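Phosphate transporter (PDB 6L85) probably imports phosphate across the cell membrane by coupling its uptake to sodium ions, as a bacterial relative of human SLC20 carriers. Local coordinates at residues Leu48-Ser61 against Ser251-Gly264. Sequence-based numbering, arbitrary orientation.
With NA (sodium ion), chain R.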
loop_
_atom_site.group_PDB
_atom_site.type_symbol
_atom_site.label_atom_id
_atom_site.label_comp_id
_atom_site.label_asym_id
_atom_site.label_seq_id
_atom_site.Cartn_x
_atom_site.Cartn_y
_atom_site.Cartn_z
ATOM N N LEU B 48 -7.756 -0.140 -5.850
ATOM C CA LEU B 48 -6.699 0.715 -6.391
ATOM C C LEU B 48 -7.186 2.143 -6.679
ATOM O O LEU B 48 -6.435 3.106 -6.467
ATOM C CB LEU B 48 -6.099 0.077 -7.646
ATOM C CG LEU B 48 -4.880 -0.843 -7.479
ATOM C CD1 LEU B 48 -3.704 -0.148 -6.782
ATOM C CD2 LEU B 48 -5.262 -2.101 -6.732
ATOM N N GLU B 49 -8.429 2.300 -7.164
ATOM C CA GLU B 49 -9.010 3.626 -7.367
ATOM C C GLU B 49 -9.076 4.382 -6.042
ATOM O O GLU B 49 -8.712 5.567 -5.959
ATOM C CB GLU B 49 -10.427 3.510 -7.953
ATOM C CG GLU B 49 -10.561 2.882 -9.330
ATOM C CD GLU B 49 -10.254 3.891 -10.418
ATOM O OE1 GLU B 49 -10.338 5.100 -10.118
ATOM O OE2 GLU B 49 -9.909 3.487 -11.546
ATOM N N PHE B 50 -9.558 3.703 -4.993
ATOM C CA PHE B 50 -9.677 4.350 -3.688
ATOM C C PHE B 50 -8.300 4.724 -3.164
ATOM O O PHE B 50 -8.110 5.816 -2.624
ATOM C CB PHE B 50 -10.433 3.433 -2.712
ATOM C CG PHE B 50 -10.396 3.896 -1.275
ATOM C CD1 PHE B 50 -11.293 4.852 -0.810
ATOM C CD2 PHE B 50 -9.456 3.376 -0.387
ATOM C CE1 PHE B 50 -11.248 5.283 0.520
ATOM C CE2 PHE B 50 -9.418 3.797 0.960
ATOM C CZ PHE B 50 -10.304 4.736 1.410
ATOM N N LEU B 51 -7.308 3.855 -3.382
ATOM C CA LEU B 51 -5.959 4.137 -2.896
ATOM C C LEU B 51 -5.343 5.351 -3.592
ATOM O O LEU B 51 -4.697 6.185 -2.945
ATOM C CB LEU B 51 -5.084 2.903 -3.097
ATOM C CG LEU B 51 -3.782 2.833 -2.310
ATOM C CD1 LEU B 51 -4.107 2.710 -0.825
ATOM C CD2 LEU B 51 -2.965 1.650 -2.794
ATOM N N GLY B 52 -5.500 5.447 -4.920
ATOM C CA GLY B 52 -5.003 6.619 -5.633
ATOM C C GLY B 52 -5.719 7.892 -5.233
ATOM O O GLY B 52 -5.090 8.931 -5.040
ATOM N N ALA B 53 -7.045 7.820 -5.071
ATOM C CA ALA B 53 -7.805 8.982 -4.623
ATOM C C ALA B 53 -7.302 9.499 -3.278
ATOM O O ALA B 53 -7.166 10.712 -3.079
ATOM C CB ALA B 53 -9.287 8.628 -4.526
ATOM N N VAL B 54 -7.033 8.590 -2.336
ATOM C CA VAL B 54 -6.639 9.010 -0.994
ATOM C C VAL B 54 -5.160 9.396 -0.940
ATOM O O VAL B 54 -4.771 10.310 -0.204
ATOM C CB VAL B 54 -6.970 7.888 0.018
ATOM C CG1 VAL B 54 -6.095 8.012 1.262
ATOM C CG2 VAL B 54 -8.454 7.928 0.389
ATOM N N MET B 55 -4.295 8.693 -1.667
ATOM C CA MET B 55 -2.876 9.006 -1.566
ATOM C C MET B 55 -2.481 10.215 -2.409
ATOM O O MET B 55 -1.492 10.888 -2.089
ATOM C CB MET B 55 -2.040 7.778 -1.964
ATOM C CG MET B 55 -2.117 6.593 -0.955
ATOM S SD MET B 55 -1.069 5.204 -1.441
ATOM C CE MET B 55 0.563 5.947 -1.479
ATOM N N PHE B 56 -3.218 10.515 -3.490
ATOM C CA PHE B 56 -2.757 11.544 -4.418
ATOM C C PHE B 56 -3.856 12.434 -4.977
ATOM O O PHE B 56 -3.544 13.295 -5.793
ATOM C CB PHE B 56 -1.983 10.894 -5.596
ATOM C CG PHE B 56 -0.773 11.674 -6.033
ATOM C CD1 PHE B 56 0.269 11.926 -5.145
ATOM C CD2 PHE B 56 -0.680 12.174 -7.328
ATOM C CE1 PHE B 56 1.386 12.682 -5.536
ATOM C CE2 PHE B 56 0.439 12.939 -7.739
ATOM C CZ PHE B 56 1.475 13.192 -6.837
ATOM N N GLY B 57 -5.116 12.290 -4.545
ATOM C CA GLY B 57 -6.238 12.999 -5.134
ATOM C C GLY B 57 -6.421 14.459 -4.742
ATOM O O GLY B 57 -7.219 15.153 -5.389
ATOM N N SER B 58 -5.723 14.963 -3.718
ATOM C CA SER B 58 -6.019 16.328 -3.278
ATOM C C SER B 58 -5.474 17.383 -4.247
ATOM O O SER B 58 -6.028 18.486 -4.337
ATOM C CB SER B 58 -5.470 16.572 -1.863
ATOM O OG SER B 58 -4.050 16.480 -1.856
ATOM N N HIS B 59 -4.420 17.050 -4.993
ATOM C CA HIS B 59 -3.710 18.037 -5.803
ATOM C C HIS B 59 -4.555 18.544 -6.969
ATOM O O HIS B 59 -4.654 19.754 -7.190
ATOM C CB HIS B 59 -2.395 17.437 -6.275
ATOM C CG HIS B 59 -1.613 16.812 -5.163
ATOM N ND1 HIS B 59 -0.996 17.562 -4.180
ATOM C CD2 HIS B 59 -1.401 15.512 -4.837
ATOM C CE1 HIS B 59 -0.411 16.752 -3.314
ATOM N NE2 HIS B 59 -0.636 15.504 -3.693
ATOM N N VAL B 60 -5.205 17.643 -7.705
ATOM C CA VAL B 60 -6.104 18.104 -8.756
ATOM C C VAL B 60 -7.402 18.661 -8.166
ATOM O O VAL B 60 -8.043 19.538 -8.775
ATOM C CB VAL B 60 -6.366 16.962 -9.764
ATOM C CG1 VAL B 60 -7.343 17.430 -10.860
ATOM C CG2 VAL B 60 -5.055 16.484 -10.365
ATOM N N SER B 61 -7.831 18.153 -7.000
ATOM C CA SER B 61 -9.011 18.705 -6.324
ATOM C C SER B 61 -8.854 20.205 -6.059
ATOM O O SER B 61 -9.829 20.970 -6.157
ATOM C CB SER B 61 -9.275 17.949 -5.013
ATOM O OG SER B 61 -9.484 16.562 -5.245
ATOM N N SER B 251 -5.360 2.142 -12.612
ATOM C CA SER B 251 -6.446 2.367 -11.650
ATOM C C SER B 251 -6.069 3.381 -10.577
ATOM O O SER B 251 -6.864 4.260 -10.214
ATOM C CB SER B 251 -6.805 1.050 -10.969
ATOM O OG SER B 251 -7.864 0.418 -11.633
ATOM N N PHE B 252 -4.881 3.201 -10.001
ATOM C CA PHE B 252 -4.350 4.119 -9.005
ATOM C C PHE B 252 -4.269 5.532 -9.568
ATOM O O PHE B 252 -4.723 6.499 -8.934
ATOM C CB PHE B 252 -2.963 3.621 -8.574
ATOM C CG PHE B 252 -2.283 4.482 -7.537
ATOM C CD1 PHE B 252 -1.552 5.605 -7.910
ATOM C CD2 PHE B 252 -2.352 4.153 -6.190
ATOM C CE1 PHE B 252 -0.913 6.399 -6.959
ATOM C CE2 PHE B 252 -1.708 4.943 -5.223
ATOM C CZ PHE B 252 -0.992 6.061 -5.613
ATOM N N SER B 253 -3.668 5.668 -10.757
ATOM C CA SER B 253 -3.477 7.000 -11.320
ATOM C C SER B 253 -4.816 7.620 -11.704
ATOM O O SER B 253 -4.995 8.836 -11.616
ATOM C CB SER B 253 -2.529 6.918 -12.513
ATOM O OG SER B 253 -3.228 6.419 -13.624
ATOM N N HIS B 254 -5.792 6.782 -12.033
ATOM C CA HIS B 254 -7.123 7.282 -12.338
ATOM C C HIS B 254 -7.793 7.854 -11.094
ATOM O O HIS B 254 -8.383 8.943 -11.144
ATOM C CB HIS B 254 -7.987 6.178 -12.945
ATOM C CG HIS B 254 -9.383 6.628 -13.181
ATOM N ND1 HIS B 254 -10.384 6.445 -12.258
ATOM C CD2 HIS B 254 -9.929 7.339 -14.197
ATOM C CE1 HIS B 254 -11.497 7.007 -12.698
ATOM N NE2 HIS B 254 -11.241 7.572 -13.867
ATOM N N GLY B 255 -7.753 7.110 -9.979
ATOM C CA GLY B 255 -8.245 7.655 -8.720
ATOM C C GLY B 255 -7.562 8.961 -8.357
ATOM O O GLY B 255 -8.222 9.923 -7.965
ATOM N N ALA B 256 -6.242 9.027 -8.572
ATOM C CA ALA B 256 -5.476 10.214 -8.218
ATOM C C ALA B 256 -5.909 11.446 -9.036
ATOM O O ALA B 256 -6.093 12.538 -8.480
ATOM C CB ALA B 256 -3.986 9.928 -8.399
ATOM N N ASN B 257 -6.121 11.278 -10.345
ATOM C CA ASN B 257 -6.469 12.436 -11.167
ATOM C C ASN B 257 -7.957 12.761 -11.113
ATOM O O ASN B 257 -8.326 13.940 -11.133
ATOM C CB ASN B 257 -6.046 12.226 -12.637
ATOM C CG ASN B 257 -5.943 13.556 -13.415
ATOM O OD1 ASN B 257 -6.894 13.971 -14.063
ATOM N ND2 ASN B 257 -4.812 14.235 -13.297
ATOM N N ASP B 258 -8.825 11.755 -11.017
ATOM C CA ASP B 258 -10.245 11.976 -11.220
ATOM C C ASP B 258 -11.070 12.073 -9.939
ATOM O O ASP B 258 -12.238 12.472 -10.036
ATOM C CB ASP B 258 -10.839 10.860 -12.083
ATOM C CG ASP B 258 -10.618 11.078 -13.581
ATOM O OD1 ASP B 258 -9.680 11.781 -13.988
ATOM O OD2 ASP B 258 -11.378 10.485 -14.354
ATOM N N VAL B 259 -10.542 11.703 -8.756
ATOM C CA VAL B 259 -11.397 11.906 -7.585
ATOM C C VAL B 259 -11.767 13.380 -7.477
ATOM O O VAL B 259 -12.878 13.709 -7.065
ATOM C CB VAL B 259 -10.766 11.362 -6.277
ATOM C CG1 VAL B 259 -9.568 12.218 -5.807
ATOM C CG2 VAL B 259 -11.853 11.258 -5.158
ATOM N N ALA B 260 -10.881 14.270 -7.928
ATOM C CA ALA B 260 -11.172 15.703 -8.012
ATOM C C ALA B 260 -12.503 16.021 -8.687
ATOM O O ALA B 260 -13.165 16.980 -8.286
ATOM C CB ALA B 260 -10.053 16.434 -8.761
ATOM N N ASN B 261 -12.922 15.243 -9.690
ATOM C CA ASN B 261 -14.142 15.629 -10.402
ATOM C C ASN B 261 -15.377 15.556 -9.517
ATOM O O ASN B 261 -16.400 16.195 -9.826
ATOM C CB ASN B 261 -14.348 14.780 -11.654
ATOM C CG ASN B 261 -13.140 14.785 -12.563
ATOM O OD1 ASN B 261 -12.287 15.698 -12.504
ATOM N ND2 ASN B 261 -13.061 13.793 -13.424
ATOM N N ALA B 262 -15.306 14.797 -8.425
ATOM C CA ALA B 262 -16.360 14.803 -7.418
ATOM C C ALA B 262 -15.946 15.505 -6.136
ATOM O O ALA B 262 -16.771 16.185 -5.521
ATOM C CB ALA B 262 -16.802 13.372 -7.099
ATOM N N ALA B 263 -14.672 15.397 -5.747
ATOM C CA ALA B 263 -14.214 15.913 -4.462
ATOM C C ALA B 263 -13.977 17.423 -4.487
ATOM O O ALA B 263 -14.122 18.072 -3.438
ATOM C CB ALA B 263 -12.939 15.182 -4.016
ATOM N N GLY B 264 -13.566 17.989 -5.627
ATOM C CA GLY B 264 -13.413 19.420 -5.750
ATOM C C GLY B 264 -14.701 20.176 -5.485
ATOM O O GLY B 264 -14.755 21.043 -4.611
HETATM NA NA NA R . -9.100 13.874 -14.655
HETATM O O HOH W 1 -4.504 14.832 -7.712
HETATM O O HOH W 2 -8.081 14.132 -7.907
HETATM O O HOH W 3 -9.668 15.408 -13.081
#
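Glu49 bends at its second torsion (chi2 -81°) and His254 holds CG anti to its backbone N (chi1 176°), bringing carboxylate and imidazole together between two crossing helices. His254 ND1 donates an almost straight 2.5 Å hydrogen bond to the syn side of Glu49 OE1, in the ring plane, while the carboxylate plane is turned 68° from the ring. The other ring nitrogen, NE2, is hydrogen-bonded to Asp22, a ligand of another sodium site. An alanine in place of Glu49 would probably leave His254 ND1 without its acceptor and the imidazole freer to turn. Gly52 and Gly255 let the backbones close in: Gly52 CA lies 3.3 Å from Phe252 O in a CA-H...O contact, and packs over one face of the Phe252 ring, whose edge meets Met55 SD, 3.8 Å from CE2. Where both helices break, a water receives the Val60 N-H and donates to Phe56 O and Ala256 O. Val60 CG2 touches Asn257 ND2 at 3.7 Å; Asn257 OD1 and Asp258 OD1 each bind sodium at 2.3 Å, with Thr107 and Ile344 completing the protein ligands. Glycine-mediated helix packing adjoins a sodium site at a helix break, a placement known from several sodium-coupled carriers.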